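Local atomic coordinates of protein mini spindles (Drosophila melanogaster, PDB entry 5VJC), a protein that binds tubulin through TOG domains built of HEAT repeats and probably thereby promotes microtubule dynamics and mitotic spindle formation. Residues Q45-N50 and A54-M59; S136-L141 and F173-E178; G155-L160 and L192-F197; L198-G203 and I234-F239; E214-I219 and K247-L252. One frame throughout, in Å; residues are numbered along the deposited sequence.

Interaction 1: Q45-N50 and A54-M59; sequences QMMTAN and ALIANM
No ring or amide takes part where Met-46 and Met-47 meet Ile-56 and Met-59; the flat group beside them is the indole of Trp-95 in helix 89-99, which Met-46 touches and whose NE1 is hydrogen-bonded to Met-59 O. The contact closes a helical hairpin of this HEAT-repeat TOG domain: helix 36-48 ends in a Schellman motif at Asn-50, and helix 53-59 runs back in roughly the opposite direction, bringing the CA atoms of Met-46 and Ile-56 to 7.2 Å from each other. Ile-56 enters between the two methionines of the first helix. Its CD1 lies against Met-46 CB at 3.8 Å and reaches the backbone as well, 3.7 Å from Met-47 N. Met-47 follows the outer flank of the same branch, and because its chain bends at chi2 (-69°) the thioether swings toward Ile-56, setting Met-47 SD 3.8 Å from Ile-56 CD1 and Met-47 CE 4.0 Å from Ile-56 CG2. This flank is partly exposed, whereas Met-46, Ile-56 and Met-59 are buried. Val-51 of the connecting loop touches both Met-46 and Ile-56. Met-46 is extended beyond CG (chi2 -179°), which carries its thioether to that of Met-59. The two chains cross at a slant, sulfur to sulfur: Met-46 SD is 3.4 Å from Met-59 SD, and Met-46 CE is 3.5 Å from the same Met-59 sulfur.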
# COMPACT_ATOMS: atom_id res chain seq x y z
N GLN A 45 18.02 -13.91 1.31
CA GLN A 45 16.84 -14.69 1.67
C GLN A 45 16.28 -15.46 0.49
O GLN A 45 15.79 -16.57 0.65
CB GLN A 45 15.75 -13.79 2.24
CG GLN A 45 16.07 -13.25 3.63
CD GLN A 45 14.95 -12.39 4.17
OE1 GLN A 45 14.31 -11.64 3.41
NE2 GLN A 45 14.67 -12.51 5.46
N MET A 46 16.34 -14.87 -0.71
CA MET A 46 15.84 -15.59 -1.88
C MET A 46 16.77 -16.76 -2.21
O MET A 46 16.31 -17.83 -2.62
CB MET A 46 15.73 -14.67 -3.09
CG MET A 46 14.50 -13.75 -3.07
SD MET A 46 14.53 -12.78 -4.57
CE MET A 46 13.02 -11.79 -4.33
N MET A 47 18.07 -16.53 -2.05
CA MET A 47 19.07 -17.59 -2.22
C MET A 47 18.72 -18.77 -1.32
O MET A 47 18.47 -19.87 -1.80
CB MET A 47 20.48 -17.07 -1.87
CG MET A 47 21.10 -16.17 -2.91
SD MET A 47 21.52 -17.03 -4.43
CE MET A 47 22.23 -15.69 -5.40
N THR A 48 18.67 -18.50 -0.03
CA THR A 48 18.31 -19.49 0.99
C THR A 48 16.99 -20.20 0.71
O THR A 48 16.83 -21.39 1.01
CB THR A 48 18.25 -18.81 2.37
OG1 THR A 48 19.54 -18.26 2.67
CG2 THR A 48 17.83 -19.78 3.47
N ALA A 49 16.04 -19.48 0.11
CA ALA A 49 14.72 -20.06 -0.19
C ALA A 49 14.68 -20.89 -1.49
O ALA A 49 13.63 -21.37 -1.86
CB ALA A 49 13.67 -18.93 -0.26
N ASN A 50 15.83 -21.08 -2.15
CA ASN A 50 15.86 -21.81 -3.43
C ASN A 50 15.02 -21.15 -4.54
O ASN A 50 14.50 -21.83 -5.43
CB ASN A 50 15.40 -23.26 -3.26
CG ASN A 50 16.39 -24.09 -2.44
OD1 ASN A 50 17.60 -23.92 -2.55
ND2 ASN A 50 15.86 -24.97 -1.61
N ALA A 54 18.59 -17.87 -11.77
CA ALA A 54 18.56 -16.95 -12.91
C ALA A 54 17.55 -15.82 -12.64
O ALA A 54 17.79 -14.66 -12.98
CB ALA A 54 18.21 -17.68 -14.20
N LEU A 55 16.44 -16.18 -12.00
CA LEU A 55 15.41 -15.21 -11.65
C LEU A 55 15.98 -14.18 -10.69
O LEU A 55 15.82 -12.97 -10.90
CB LEU A 55 14.21 -15.90 -11.04
CG LEU A 55 12.95 -15.05 -10.85
CD1 LEU A 55 12.33 -14.71 -12.22
CD2 LEU A 55 11.97 -15.76 -9.95
N ILE A 56 16.66 -14.66 -9.65
CA ILE A 56 17.37 -13.78 -8.72
C ILE A 56 18.29 -12.81 -9.46
O ILE A 56 18.29 -11.61 -9.17
CB ILE A 56 18.19 -14.60 -7.69
CG1 ILE A 56 17.28 -15.38 -6.74
CG2 ILE A 56 19.12 -13.68 -6.88
CD1 ILE A 56 18.03 -16.27 -5.73
N ALA A 57 19.08 -13.34 -10.40
CA ALA A 57 19.99 -12.50 -11.18
C ALA A 57 19.23 -11.35 -11.87
O ALA A 57 19.66 -10.20 -11.81
CB ALA A 57 20.75 -13.34 -12.21
N ASN A 58 18.11 -11.68 -12.51
CA ASN A 58 17.28 -10.70 -13.21
C ASN A 58 16.61 -9.71 -12.28
O ASN A 58 16.43 -8.54 -12.62
CB ASN A 58 16.21 -11.40 -14.05
CG ASN A 58 16.78 -12.03 -15.30
OD1 ASN A 58 17.75 -11.51 -15.86
ND2 ASN A 58 16.21 -13.15 -15.73
N MET A 59 16.26 -10.19 -11.09
CA MET A 59 15.58 -9.40 -10.07
C MET A 59 16.44 -8.24 -9.59
O MET A 59 15.92 -7.16 -9.29
CB MET A 59 15.20 -10.29 -8.88
CG MET A 59 13.91 -11.05 -9.07
SD MET A 59 13.63 -12.28 -7.76
CE MET A 59 11.91 -12.64 -8.05

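Interaction 2: S136-L141 and F173-E178; sequences SFVPHL and FGYVME
Pro-139 and Tyr-175 mark the nearest backbone approach of helices 131-142 and 169-178, with CA atoms 6.0 Å apart, and the first helix is kinked there, since Pro-139 has no N-H to give and His-140 N makes only a weak bond, to Phe-137 O. Tyr-175 carries the contact from its side. With CG anti to the carbonyl carbon (chi1 -73°), its ring reaches across to the proline, whose CD sits above the centre of one face in a CH-pi contact, 4.2 Å from the ring centroid and 12° off the normal. Pro-139 CG leans toward one side of the ring, 3.5 Å from Tyr-175 CE1. Both helices belong to the alpha-solenoid of HEAT repeats that forms the TOG domain, and this contact joins them; helix 150-166 separates them in the chain, and Val-138 also packs on its Val-163. Val-138 CG1 meets the ring obliquely near its root, 3.8 Å from Tyr-175 CD2 and 4.0 Å from Tyr-175 CB. The hydroxyl of Tyr-175 is hydrogen-bonded to Ser-135 OG, which anchors the far end of the ring. A leucine in place of Tyr-175 would probably leave Ser-135 OG without this mate and Pro-139 without the aromatic face beneath its CD.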
# COMPACT_ATOMS: atom_id res chain seq x y z
N SER A 136 5.45 -4.89 5.60
CA SER A 136 6.58 -4.71 4.68
C SER A 136 6.13 -4.10 3.37
O SER A 136 6.95 -3.58 2.61
CB SER A 136 7.23 -6.05 4.39
OG SER A 136 6.39 -6.78 3.51
N PHE A 137 4.82 -4.18 3.11
CA PHE A 137 4.31 -3.97 1.77
C PHE A 137 3.46 -2.71 1.62
O PHE A 137 3.72 -1.89 0.76
CB PHE A 137 3.49 -5.18 1.33
CG PHE A 137 2.85 -5.03 -0.03
CD1 PHE A 137 3.62 -4.83 -1.16
CD2 PHE A 137 1.46 -5.09 -0.16
CE1 PHE A 137 3.01 -4.68 -2.43
CE2 PHE A 137 0.85 -4.96 -1.42
CZ PHE A 137 1.63 -4.76 -2.55
N VAL A 138 2.44 -2.57 2.46
CA VAL A 138 1.44 -1.50 2.30
C VAL A 138 1.98 -0.05 2.33
O VAL A 138 1.56 0.74 1.49
CB VAL A 138 0.34 -1.66 3.36
CG1 VAL A 138 -0.76 -0.57 3.21
CG2 VAL A 138 -0.26 -3.06 3.26
N PRO A 139 2.90 0.31 3.26
CA PRO A 139 3.38 1.70 3.26
C PRO A 139 4.03 2.09 1.94
O PRO A 139 3.90 3.23 1.47
CB PRO A 139 4.42 1.74 4.39
CG PRO A 139 4.14 0.57 5.21
CD PRO A 139 3.46 -0.46 4.38
N HIS A 140 4.73 1.12 1.35
CA HIS A 140 5.46 1.34 0.12
C HIS A 140 4.52 1.39 -1.06
O HIS A 140 4.72 2.20 -1.98
CB HIS A 140 6.52 0.25 -0.07
CG HIS A 140 7.47 0.15 1.08
ND1 HIS A 140 8.45 1.09 1.32
CD2 HIS A 140 7.55 -0.75 2.09
CE1 HIS A 140 9.12 0.76 2.41
NE2 HIS A 140 8.59 -0.35 2.90
N LEU A 141 3.52 0.52 -1.05
CA LEU A 141 2.49 0.57 -2.08
C LEU A 141 1.80 1.93 -2.05
O LEU A 141 1.65 2.57 -3.07
CB LEU A 141 1.47 -0.54 -1.88
CG LEU A 141 0.15 -0.49 -2.63
CD1 LEU A 141 0.38 -0.79 -4.12
CD2 LEU A 141 -0.89 -1.50 -1.97
N PHE A 173 -6.14 1.62 7.19
CA PHE A 173 -6.60 2.97 7.48
C PHE A 173 -5.45 3.79 8.07
O PHE A 173 -5.21 4.91 7.63
CB PHE A 173 -7.81 2.98 8.43
CG PHE A 173 -8.38 4.36 8.67
CD1 PHE A 173 -9.36 4.88 7.83
CD2 PHE A 173 -7.94 5.14 9.73
CE1 PHE A 173 -9.89 6.14 8.05
CE2 PHE A 173 -8.45 6.40 9.94
CZ PHE A 173 -9.42 6.90 9.10
N GLY A 174 -4.77 3.21 9.06
CA GLY A 174 -3.59 3.81 9.67
C GLY A 174 -2.49 4.16 8.67
O GLY A 174 -1.95 5.26 8.73
N TYR A 175 -2.15 3.24 7.78
CA TYR A 175 -1.13 3.54 6.75
C TYR A 175 -1.54 4.65 5.78
O TYR A 175 -0.72 5.48 5.38
CB TYR A 175 -0.79 2.28 5.96
CG TYR A 175 0.04 1.29 6.75
CD1 TYR A 175 1.26 1.66 7.29
CD2 TYR A 175 -0.39 -0.01 6.93
CE1 TYR A 175 2.04 0.76 8.02
CE2 TYR A 175 0.37 -0.92 7.65
CZ TYR A 175 1.59 -0.53 8.19
OH TYR A 175 2.37 -1.42 8.90
N VAL A 176 -2.82 4.68 5.41
CA VAL A 176 -3.32 5.75 4.58
C VAL A 176 -3.23 7.09 5.29
O VAL A 176 -2.81 8.09 4.68
CB VAL A 176 -4.77 5.52 4.14
CG1 VAL A 176 -5.27 6.75 3.33
CG2 VAL A 176 -4.83 4.26 3.28
N MET A 177 -3.61 7.10 6.58
CA MET A 177 -3.48 8.29 7.43
C MET A 177 -2.05 8.91 7.39
O MET A 177 -1.89 10.13 7.44
CB MET A 177 -3.85 7.96 8.88
CG MET A 177 -5.36 7.88 9.17
SD MET A 177 -6.26 9.44 8.83
CE MET A 177 -5.55 10.52 10.06
N GLU A 178 -1.03 8.06 7.30
CA GLU A 178 0.36 8.55 7.29
C GLU A 178 0.63 9.39 6.07
O GLU A 178 1.47 10.29 6.09
CB GLU A 178 1.36 7.40 7.33
CG GLU A 178 1.43 6.69 8.66
CD GLU A 178 1.70 7.65 9.81
OE1 GLU A 178 2.69 8.42 9.72
OE2 GLU A 178 0.92 7.65 10.79

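Interaction 3: G155-L160 and L192-F197; sequences GVRRVL and LDELTF
Glu-194 starts out from helix 185-202 with CB directed toward helix 150-166, and its CG, anti to the backbone N (chi1 -162°), meets Leu-160 CD2 at 3.8 Å. Both helices are long members of the HEAT-repeat solenoid of the TOG domain, and this buried contact joins them. A bend at chi2 (63°) then turns the carboxylate: its CD is 4.0 Å from Leu-160 CD2, OE2 is 3.6 Å from that same methyl, and OE1 is presented to Arg-157. The side chains of Leu-160 and Glu-194 run alongside each other, pointing opposite ways, with the leucine methyl beside the outer half of the acid. The charge of Glu-194 is answered by Arg-161, whose NH2 forms a salt bridge with OE1 and whose guanidinium also makes a cation-pi contact with Phe-197. Such pairing would probably favour the ionised form of a carboxylate buried among methyl and methylene groups. Arg-157 contributes mainly its aliphatic shaft. Glu-194 OE1 does lie at the guanidinium edge, near its plane, but Arg-157 NH1 is 4.4 Å from it, beyond a salt bridge; that nitrogen is instead paired with Glu-190 OE1. The shaft itself brings two methylenes to the acid: Arg-157 CG stands 3.7 Å and Arg-157 CD 3.2 Å from Glu-194 OE1.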
# COMPACT_ATOMS: atom_id res chain seq x y z
N GLY A 155 -3.88 1.43 -10.35
CA GLY A 155 -3.37 0.10 -10.04
C GLY A 155 -3.16 -0.03 -8.55
O GLY A 155 -3.54 -1.02 -7.94
N VAL A 156 -2.54 0.99 -7.96
CA VAL A 156 -2.34 1.06 -6.52
C VAL A 156 -3.66 0.94 -5.76
O VAL A 156 -3.78 0.15 -4.83
CB VAL A 156 -1.64 2.37 -6.13
CG1 VAL A 156 -1.58 2.56 -4.61
CG2 VAL A 156 -0.23 2.43 -6.76
N ARG A 157 -4.66 1.71 -6.18
CA ARG A 157 -5.96 1.66 -5.55
C ARG A 157 -6.58 0.25 -5.66
O ARG A 157 -7.16 -0.26 -4.70
CB ARG A 157 -6.88 2.73 -6.19
CG ARG A 157 -8.19 3.05 -5.46
CD ARG A 157 -8.46 4.60 -5.46
NE ARG A 157 -8.09 5.19 -6.74
CZ ARG A 157 -7.49 6.36 -6.88
NH1 ARG A 157 -7.21 7.10 -5.81
NH2 ARG A 157 -7.18 6.80 -8.10
N ARG A 158 -6.46 -0.38 -6.82
CA ARG A 158 -7.06 -1.70 -7.03
C ARG A 158 -6.43 -2.75 -6.11
O ARG A 158 -7.12 -3.55 -5.45
CB ARG A 158 -6.91 -2.10 -8.51
CG ARG A 158 -7.37 -3.51 -8.85
CD ARG A 158 -8.86 -3.62 -9.14
NE ARG A 158 -9.21 -4.90 -9.75
CZ ARG A 158 -9.52 -6.01 -9.07
NH1 ARG A 158 -9.54 -6.00 -7.74
NH2 ARG A 158 -9.82 -7.13 -9.72
N VAL A 159 -5.10 -2.74 -6.05
CA VAL A 159 -4.35 -3.62 -5.14
C VAL A 159 -4.68 -3.28 -3.69
O VAL A 159 -4.94 -4.17 -2.90
CB VAL A 159 -2.81 -3.48 -5.38
CG1 VAL A 159 -1.99 -4.28 -4.31
CG2 VAL A 159 -2.45 -3.93 -6.80
N LEU A 160 -4.65 -2.00 -3.33
CA LEU A 160 -4.93 -1.63 -1.95
C LEU A 160 -6.32 -2.15 -1.52
O LEU A 160 -6.52 -2.62 -0.38
CB LEU A 160 -4.85 -0.12 -1.76
CG LEU A 160 -4.89 0.36 -0.30
CD1 LEU A 160 -3.57 0.09 0.44
CD2 LEU A 160 -5.25 1.83 -0.21
N LEU A 192 -6.43 11.36 1.10
CA LEU A 192 -7.71 11.86 1.61
C LEU A 192 -8.93 11.20 0.93
O LEU A 192 -9.85 10.76 1.62
CB LEU A 192 -7.79 13.38 1.46
CG LEU A 192 -6.96 14.16 2.48
CD1 LEU A 192 -6.68 15.61 1.99
CD2 LEU A 192 -7.63 14.14 3.86
N ASP A 193 -8.93 11.13 -0.40
CA ASP A 193 -9.98 10.41 -1.15
C ASP A 193 -10.08 8.93 -0.72
O ASP A 193 -11.18 8.37 -0.65
CB ASP A 193 -9.72 10.49 -2.67
CG ASP A 193 -9.96 11.89 -3.25
OD1 ASP A 193 -10.48 12.77 -2.54
OD2 ASP A 193 -9.60 12.11 -4.43
N GLU A 194 -8.95 8.30 -0.44
CA GLU A 194 -8.99 6.91 0.01
C GLU A 194 -9.60 6.81 1.41
O GLU A 194 -10.39 5.90 1.69
CB GLU A 194 -7.58 6.29 -0.02
CG GLU A 194 -7.60 4.75 -0.00
CD GLU A 194 -8.29 4.15 -1.23
OE1 GLU A 194 -8.52 4.86 -2.24
OE2 GLU A 194 -8.56 2.94 -1.21
N LEU A 195 -9.27 7.76 2.28
CA LEU A 195 -9.88 7.77 3.60
C LEU A 195 -11.41 7.87 3.48
O LEU A 195 -12.14 7.19 4.20
CB LEU A 195 -9.33 8.92 4.46
CG LEU A 195 -7.84 8.78 4.84
CD1 LEU A 195 -7.24 10.10 5.34
CD2 LEU A 195 -7.62 7.64 5.86
N THR A 196 -11.87 8.68 2.54
CA THR A 196 -13.30 8.85 2.29
C THR A 196 -13.91 7.52 1.86
O THR A 196 -14.98 7.12 2.35
CB THR A 196 -13.57 9.93 1.23
OG1 THR A 196 -12.93 11.16 1.60
CG2 THR A 196 -15.09 10.18 1.04
N PHE A 197 -13.24 6.82 0.94
CA PHE A 197 -13.72 5.52 0.49
C PHE A 197 -13.81 4.54 1.67
O PHE A 197 -14.82 3.84 1.85
CB PHE A 197 -12.83 4.95 -0.62
CG PHE A 197 -13.06 3.48 -0.87
CD1 PHE A 197 -14.08 3.06 -1.71
CD2 PHE A 197 -12.26 2.53 -0.26
CE1 PHE A 197 -14.29 1.71 -1.94
CE2 PHE A 197 -12.47 1.18 -0.49
CZ PHE A 197 -13.48 0.77 -1.33

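Interaction 4: L198-G203 and I234-F239; sequences LIESYG and IVQVFF
The amide oxygen OE1 of Gln-236 is pressed by the stem of Glu-200, with Glu-200 CG at 3.5 Å and Glu-200 CB at 3.9 Å, a contact of packing and not of polar bonding. It lies between helices 185-202 and 224-241, neighbours in the HEAT-repeat solenoid of the TOG domain, whose segments here run nearly parallel, 20° apart, with their axes 10.0 Å from each other at closest approach. Glu-200 is extended beyond CG and lies roughly perpendicular to Gln-236, its carboxylate plane turned 44° from that of the amide. Gln-236 reaches this place through a bend at chi2 (63°), which folds its amide against the glutamate while its CG stays near Ile-199, 4.1 Å from Ile-199 CG2. An alanine in place of Gln-236 would remove the atoms beyond CB and would probably open a gap beside Ile-199 CG2, leaving the Glu-200 stem freer to turn. Glu-200 and Gln-236 lie on the more exposed flank; the inner flank is apolar and buried. Val-237, which also touches Thr-245 and Met-248, meets Ile-199 there, with Val-237 CG2 3.9 Å from Ile-199 CD1.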
# COMPACT_ATOMS: atom_id res chain seq x y z
N LEU A 198 -12.77 4.51 2.48
CA LEU A 198 -12.72 3.58 3.61
C LEU A 198 -13.78 3.89 4.67
O LEU A 198 -14.38 2.98 5.25
CB LEU A 198 -11.33 3.62 4.26
CG LEU A 198 -10.23 2.97 3.42
CD1 LEU A 198 -8.88 3.22 4.09
CD2 LEU A 198 -10.52 1.48 3.24
N ILE A 199 -14.00 5.17 4.93
CA ILE A 199 -15.02 5.58 5.91
C ILE A 199 -16.44 5.26 5.40
O ILE A 199 -17.26 4.76 6.15
CB ILE A 199 -14.91 7.08 6.24
CG1 ILE A 199 -13.60 7.34 6.99
CG2 ILE A 199 -16.09 7.54 7.10
CD1 ILE A 199 -13.31 8.80 7.19
N GLU A 200 -16.70 5.53 4.12
CA GLU A 200 -17.97 5.12 3.51
C GLU A 200 -18.19 3.60 3.54
O GLU A 200 -19.32 3.11 3.65
CB GLU A 200 -18.04 5.64 2.07
CG GLU A 200 -19.45 5.81 1.55
CD GLU A 200 -19.51 6.09 0.05
OE1 GLU A 200 -18.51 5.82 -0.65
OE2 GLU A 200 -20.55 6.59 -0.43
N SER A 201 -17.09 2.84 3.45
CA SER A 201 -17.15 1.39 3.33
C SER A 201 -17.24 0.67 4.67
O SER A 201 -17.94 -0.34 4.80
CB SER A 201 -15.93 0.87 2.56
OG SER A 201 -15.93 1.40 1.25
N TYR A 202 -16.52 1.18 5.66
CA TYR A 202 -16.41 0.50 6.93
C TYR A 202 -17.16 1.24 8.03
O TYR A 202 -17.32 0.73 9.13
CB TYR A 202 -14.94 0.34 7.30
CG TYR A 202 -14.24 -0.67 6.42
CD1 TYR A 202 -14.31 -2.03 6.69
CD2 TYR A 202 -13.52 -0.27 5.30
CE1 TYR A 202 -13.69 -2.97 5.87
CE2 TYR A 202 -12.89 -1.20 4.47
CZ TYR A 202 -12.97 -2.55 4.78
OH TYR A 202 -12.37 -3.48 3.97
N GLY A 203 -17.62 2.45 7.73
CA GLY A 203 -18.26 3.29 8.73
C GLY A 203 -17.29 3.84 9.75
O GLY A 203 -16.07 3.60 9.68
N ILE A 234 -14.61 15.14 5.36
CA ILE A 234 -15.28 15.54 6.59
C ILE A 234 -16.80 15.51 6.39
O ILE A 234 -17.54 15.14 7.30
CB ILE A 234 -14.82 16.94 7.07
CG1 ILE A 234 -13.36 16.86 7.50
CG2 ILE A 234 -15.66 17.43 8.25
CD1 ILE A 234 -13.09 15.83 8.59
N VAL A 235 -17.24 15.86 5.18
CA VAL A 235 -18.66 15.77 4.83
C VAL A 235 -19.18 14.34 5.01
O VAL A 235 -20.24 14.11 5.60
CB VAL A 235 -18.91 16.23 3.38
CG1 VAL A 235 -20.26 15.73 2.88
CG2 VAL A 235 -18.83 17.75 3.27
N GLN A 236 -18.41 13.37 4.52
CA GLN A 236 -18.78 11.97 4.67
C GLN A 236 -18.82 11.61 6.13
O GLN A 236 -19.72 10.87 6.59
CB GLN A 236 -17.81 11.08 3.90
CG GLN A 236 -17.99 9.61 4.14
CD GLN A 236 -19.35 9.11 3.68
OE1 GLN A 236 -19.68 9.16 2.49
NE2 GLN A 236 -20.15 8.63 4.62
N VAL A 237 -17.87 12.14 6.90
CA VAL A 237 -17.90 11.92 8.34
C VAL A 237 -19.18 12.54 8.91
O VAL A 237 -19.80 11.96 9.81
CB VAL A 237 -16.65 12.51 9.04
CG1 VAL A 237 -16.79 12.41 10.53
CG2 VAL A 237 -15.39 11.77 8.59
N PHE A 238 -19.61 13.68 8.36
CA PHE A 238 -20.80 14.35 8.88
C PHE A 238 -22.06 13.50 8.68
O PHE A 238 -22.89 13.40 9.58
CB PHE A 238 -20.98 15.73 8.23
CG PHE A 238 -22.21 16.46 8.70
CD1 PHE A 238 -22.35 16.81 10.05
CD2 PHE A 238 -23.23 16.77 7.82
CE1 PHE A 238 -23.48 17.48 10.49
CE2 PHE A 238 -24.37 17.44 8.26
CZ PHE A 238 -24.49 17.79 9.60
N PHE A 239 -22.19 12.89 7.50
CA PHE A 239 -23.31 12.02 7.16
C PHE A 239 -23.45 10.82 8.07
O PHE A 239 -24.53 10.24 8.20
CB PHE A 239 -23.18 11.52 5.72
CG PHE A 239 -23.36 12.59 4.67
CD1 PHE A 239 -24.13 13.71 4.92
CD2 PHE A 239 -22.78 12.45 3.42
CE1 PHE A 239 -24.29 14.69 3.95
CE2 PHE A 239 -22.94 13.42 2.45
CZ PHE A 239 -23.70 14.55 2.71

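Interaction 5: E214-I219 and K247-L252; sequences EIARQI and KMIGHL
Helix 209-217 of the HEAT-repeat TOG domain is covered at its C-terminal end by the chain that leaves the short helix 245-248, where Ala-216 faces Ile-249 with their CA atoms 5.4 Å apart. The small side chain of Ala-216 suits so close an approach: its CB points at the other segment and lies 3.5 Å from Ile-249 O and 3.7 Å from Ile-249 CB. Ile-249 holds CG1 between its backbone N and carbonyl carbon (chi1 52°), the crowded position, which leaves CG2 on the side of the alanine, 3.8 Å from Ala-216 CB. Next comes Gly-250, the first residue after the helix to leave helical angles, and its positive phi (76°) turns the chain so that it runs on in extended form through His-251 to Leu-252. This turn lies near the C-terminal end of the alpha-solenoid and leads into helix 254-264, which adds Leu-260 against Ile-249 and Leu-257 against Leu-252. Beyond the turn, Leu-252 lies against Ala-216 and Ile-219, and its two methyl branches divide the work. Leu-252 CD1 stands 4.3 Å from Ala-216 CB, while Leu-252 CD2 meets Ile-219 CD1 at 3.7 Å, the two side chains lying nearly square to each other. The N of Ile-219 is bonded to Ala-216 O at 2.9 Å, and its side chain also touches Leu-231 of helix 224-241 and Asp-256 of helix 254-264.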
# COMPACT_ATOMS: atom_id res chain seq x y z
N GLU A 214 -7.22 15.20 12.50
CA GLU A 214 -6.14 15.16 11.53
C GLU A 214 -6.62 15.46 10.11
O GLU A 214 -6.03 16.28 9.41
CB GLU A 214 -5.47 13.78 11.59
CG GLU A 214 -4.13 13.67 10.91
CD GLU A 214 -3.11 14.64 11.47
OE1 GLU A 214 -3.20 14.95 12.69
OE2 GLU A 214 -2.24 15.10 10.70
N ILE A 215 -7.71 14.82 9.69
CA ILE A 215 -8.28 15.05 8.36
C ILE A 215 -8.70 16.51 8.19
O ILE A 215 -8.47 17.12 7.13
CB ILE A 215 -9.50 14.13 8.08
CG1 ILE A 215 -9.05 12.67 7.90
CG2 ILE A 215 -10.24 14.60 6.84
CD1 ILE A 215 -10.16 11.63 8.19
N ALA A 216 -9.31 17.07 9.23
CA ALA A 216 -9.86 18.42 9.16
C ALA A 216 -8.76 19.49 8.99
O ALA A 216 -8.96 20.50 8.31
CB ALA A 216 -10.71 18.72 10.41
N ARG A 217 -7.60 19.25 9.59
CA ARG A 217 -6.45 20.13 9.44
C ARG A 217 -6.11 20.39 7.97
O ARG A 217 -5.61 21.46 7.62
CB ARG A 217 -5.22 19.54 10.14
CG ARG A 217 -5.25 19.66 11.65
CD ARG A 217 -4.00 19.03 12.26
NE ARG A 217 -3.97 19.14 13.72
CZ ARG A 217 -3.51 20.20 14.39
NH1 ARG A 217 -3.05 21.26 13.72
NH2 ARG A 217 -3.52 20.20 15.71
N GLN A 218 -6.39 19.41 7.11
CA GLN A 218 -6.05 19.50 5.69
C GLN A 218 -6.96 20.45 4.91
O GLN A 218 -6.72 20.75 3.74
CB GLN A 218 -6.10 18.11 5.05
CG GLN A 218 -5.18 17.11 5.72
CD GLN A 218 -3.72 17.46 5.50
OE1 GLN A 218 -3.34 17.91 4.43
NE2 GLN A 218 -2.91 17.28 6.53
N ILE A 219 -8.02 20.93 5.56
CA ILE A 219 -8.97 21.79 4.87
C ILE A 219 -8.33 23.15 4.55
O ILE A 219 -8.61 23.75 3.52
CB ILE A 219 -10.26 21.97 5.69
CG1 ILE A 219 -11.05 20.65 5.68
CG2 ILE A 219 -11.12 23.08 5.11
CD1 ILE A 219 -12.30 20.67 6.55
N LYS A 247 -17.58 18.85 16.93
CA LYS A 247 -16.78 18.69 18.13
C LYS A 247 -15.51 17.88 17.84
O LYS A 247 -14.52 17.97 18.57
CB LYS A 247 -17.63 18.02 19.23
CG LYS A 247 -16.92 16.97 20.09
CD LYS A 247 -16.32 17.60 21.35
CE LYS A 247 -15.41 16.61 22.08
NZ LYS A 247 -14.55 17.24 23.13
N MET A 248 -15.54 17.12 16.74
CA MET A 248 -14.42 16.26 16.36
C MET A 248 -13.39 16.94 15.44
O MET A 248 -12.20 16.62 15.49
CB MET A 248 -14.93 14.98 15.68
CG MET A 248 -15.75 14.06 16.58
SD MET A 248 -16.04 12.42 15.88
CE MET A 248 -17.06 12.82 14.46
N ILE A 249 -13.84 17.88 14.60
CA ILE A 249 -12.94 18.51 13.64
C ILE A 249 -11.97 19.50 14.30
O ILE A 249 -11.16 20.12 13.61
CB ILE A 249 -13.70 19.26 12.53
CG1 ILE A 249 -14.73 20.23 13.12
CG2 ILE A 249 -14.34 18.28 11.55
CD1 ILE A 249 -15.45 21.05 12.06
N GLY A 250 -12.05 19.64 15.62
CA GLY A 250 -11.26 20.64 16.30
C GLY A 250 -11.87 22.02 16.10
O GLY A 250 -13.07 22.20 16.26
N HIS A 251 -11.04 23.00 15.73
CA HIS A 251 -11.50 24.38 15.59
C HIS A 251 -10.97 25.01 14.30
O HIS A 251 -9.76 25.12 14.13
CB HIS A 251 -11.07 25.20 16.81
CG HIS A 251 -11.00 24.40 18.08
ND1 HIS A 251 -9.92 23.62 18.41
CD2 HIS A 251 -11.89 24.26 19.09
CE1 HIS A 251 -10.14 23.03 19.58
NE2 HIS A 251 -11.33 23.40 20.01
N LEU A 252 -11.86 25.44 13.41
CA LEU A 252 -11.45 25.78 12.04
C LEU A 252 -11.68 27.23 11.60
O LEU A 252 -12.52 27.94 12.16
CB LEU A 252 -12.19 24.88 11.05
CG LEU A 252 -11.71 23.47 10.75
CD1 LEU A 252 -12.06 22.53 11.88
CD2 LEU A 252 -12.37 23.02 9.45

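Overall arrangement
Interaction 1 stands apart near the N-terminal end of the solenoid, its nearest atoms about 9 Å from interaction 2 and its centre 48 Å from that of interaction 5. The other four form a continuous packed series. Interactions 3 and 4 share helix 185-202, and Leu-195 of that helix packs on Phe-173, Val-176 and Met-177 from interaction 2; Ile-234 links interaction 4 to interaction 5 through Ile-215 and Ile-249. Interactions 1, 3 and 5 are buried, 2 and 4 partly so. Their chemistry differs: thioethers in 1, an aromatic face in 2, a charged carboxylate against methyl and methylene groups in 3, a mixed polar and apolar seam in 4, and an alanine and branched aliphatic side chains in 5.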